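Local coordinates for protein dihydroxyacetone kinase (Citrobacter freundii, PDB 1UN8) that phosphorylates dihydroxyacetone with ATP, yielding dihydroxyacetone phosphate in glycerol fermentation, at residues R9-V13 / C79-F83. Sequence-based numbering, arbitrary orientation.
Sequences RTHLV and CGDVF
Arg9 and Asp81 form a salt bridge in which both terminal nitrogens of the guanidinium converge on a single carboxylate oxygen. NH1 of Arg9 donates to OD2 of Asp81 at 3.0 Å (N-H...O 158°), meeting the syn lone pair of that oxygen; NH2 of Arg9 reaches the same OD2 at 3.3 Å, from above the carboxylate plane. Both bonds end on OD2, which is close to the guanidinium plane, and the two planes stand 84° apart, so this is not the side-by-side, two-oxygen pairing. The Arg9 chain, with CG anti to the backbone N, bends at chi2 (61°) in this end-on approach. The backbone N of Val82 supplies a third donor to OD2 of Asp81, at 2.6 Å on the anti side, somewhat out of the carboxylate plane, which should restrain the carboxylate's rotation. A water accepts from N of Val13 at 2.8 Å and can donate to the same oxygen, so it may link the first turn of the helix to the bridge.

Van der Waals packing flanks this polar centre. CG2 of Val13 sits 3.4 Å from the carbonyl O of Gly80 and 3.6 Å from CA of Asp81, while its CG1 makes an apolar contact with CB of Cys79. CG2 of Val82 meets CG of Leu12 at 4.0 Å and also lies near NH2 of Arg9.

Further out, substrate-binding Ser59 touches Val13 and hydrogen-bonds through OG to O of Gly80, so the contact borders the dihydroxyacetone site; Phe83 meets the active-site His220 edge-to-face. Within the DhaK region, the start of helix 12-22 thus lies against the end of strand 76-80 and the following turn, beside strand 52-59, with Ile271 of the second subunit packing on Leu12.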
loop_
_atom_site.group_PDB
_atom_site.type_symbol
_atom_site.label_atom_id
_atom_site.label_comp_id
_atom_site.label_asym_id
_atom_site.label_seq_id
_atom_site.Cartn_x
_atom_site.Cartn_y
_atom_site.Cartn_z
ATOM N N ARG A 9 7.818 10.696 18.647
ATOM C CA ARG A 9 8.867 10.295 17.723
ATOM C C ARG A 9 9.733 9.176 18.288
ATOM O O ARG A 9 10.021 8.203 17.589
ATOM C CB ARG A 9 9.767 11.479 17.354
ATOM C CG ARG A 9 10.921 11.099 16.422
ATOM C CD ARG A 9 10.403 10.552 15.098
ATOM N NE ARG A 9 11.478 10.134 14.201
ATOM C CZ ARG A 9 12.148 8.990 14.317
ATOM N NH1 ARG A 9 11.849 8.144 15.289
ATOM N NH2 ARG A 9 13.121 8.689 13.464
ATOM N N THR A 10 10.140 9.306 19.549
ATOM C CA THR A 10 10.996 8.301 20.168
ATOM C C THR A 10 10.351 6.928 20.332
ATOM O O THR A 10 11.064 5.936 20.486
ATOM C CB THR A 10 11.554 8.760 21.560
ATOM O OG1 THR A 10 10.484 8.901 22.502
ATOM C CG2 THR A 10 12.283 10.091 21.430
ATOM N N HIS A 11 9.021 6.852 20.285
ATOM C CA HIS A 11 8.328 5.561 20.425
ATOM C C HIS A 11 7.868 4.988 19.083
ATOM O O HIS A 11 7.284 3.898 19.029
ATOM C CB HIS A 11 7.113 5.707 21.346
ATOM C CG HIS A 11 7.463 6.055 22.763
ATOM N ND1 HIS A 11 6.510 6.354 23.716
ATOM C CD2 HIS A 11 8.661 6.150 23.390
ATOM C CE1 HIS A 11 7.106 6.618 24.865
ATOM N NE2 HIS A 11 8.411 6.500 24.694
ATOM N N LEU A 12 8.145 5.730 18.012
ATOM C CA LEU A 12 7.753 5.373 16.648
ATOM C C LEU A 12 7.947 3.899 16.312
ATOM O O LEU A 12 6.967 3.171 16.079
ATOM C CB LEU A 12 8.541 6.246 15.654
ATOM C CG LEU A 12 8.247 6.415 14.147
ATOM C CD1 LEU A 12 7.660 5.149 13.543
ATOM C CD2 LEU A 12 7.317 7.577 13.943
ATOM N N VAL A 13 9.202 3.458 16.268
ATOM C CA VAL A 13 9.492 2.068 15.934
ATOM C C VAL A 13 8.807 1.094 16.883
ATOM O O VAL A 13 8.257 0.079 16.446
ATOM C CB VAL A 13 11.001 1.794 15.943
ATOM C CG1 VAL A 13 11.257 0.300 15.798
ATOM C CG2 VAL A 13 11.669 2.564 14.812
ATOM N N CYS A 79 15.282 -4.475 15.031
ATOM C CA CYS A 79 14.766 -3.217 14.501
ATOM C C CYS A 79 15.434 -1.945 15.013
ATOM O O CYS A 79 15.363 -1.626 16.208
ATOM C CB CYS A 79 13.265 -3.133 14.775
ATOM S SG CYS A 79 12.360 -4.635 14.311
ATOM N N GLY A 80 16.074 -1.214 14.099
ATOM C CA GLY A 80 16.717 0.023 14.478
ATOM C C GLY A 80 15.665 1.101 14.342
ATOM O O GLY A 80 14.496 0.815 14.044
ATOM N N ASP A 81 16.055 2.345 14.570
ATOM C CA ASP A 81 15.108 3.438 14.434
ATOM C C ASP A 81 14.859 3.598 12.926
ATOM O O ASP A 81 15.460 2.883 12.108
ATOM C CB ASP A 81 15.705 4.712 15.036
ATOM C CG ASP A 81 14.650 5.735 15.410
ATOM O OD1 ASP A 81 14.930 6.572 16.290
ATOM O OD2 ASP A 81 13.553 5.713 14.821
ATOM N N VAL A 82 13.980 4.526 12.563
ATOM C CA VAL A 82 13.668 4.753 11.163
ATOM C C VAL A 82 14.914 5.025 10.333
ATOM O O VAL A 82 15.631 5.999 10.574
ATOM C CB VAL A 82 12.715 5.945 10.989
ATOM C CG1 VAL A 82 12.306 6.060 9.527
ATOM C CG2 VAL A 82 11.494 5.769 11.865
ATOM N N PHE A 83 15.167 4.157 9.353
ATOM C CA PHE A 83 16.316 4.311 8.467
ATOM C C PHE A 83 17.641 4.440 9.197
ATOM O O PHE A 83 18.576 5.070 8.695
ATOM C CB PHE A 83 16.120 5.531 7.571
ATOM C CG PHE A 83 15.004 5.383 6.575
ATOM C CD1 PHE A 83 14.687 6.433 5.708
ATOM C CD2 PHE A 83 14.290 4.189 6.471
ATOM C CE1 PHE A 83 13.677 6.292 4.748
ATOM C CE2 PHE A 83 13.284 4.036 5.518
ATOM C CZ PHE A 83 12.977 5.091 4.652
HETATM O O HOH W 1 11.260 5.176 17.117
#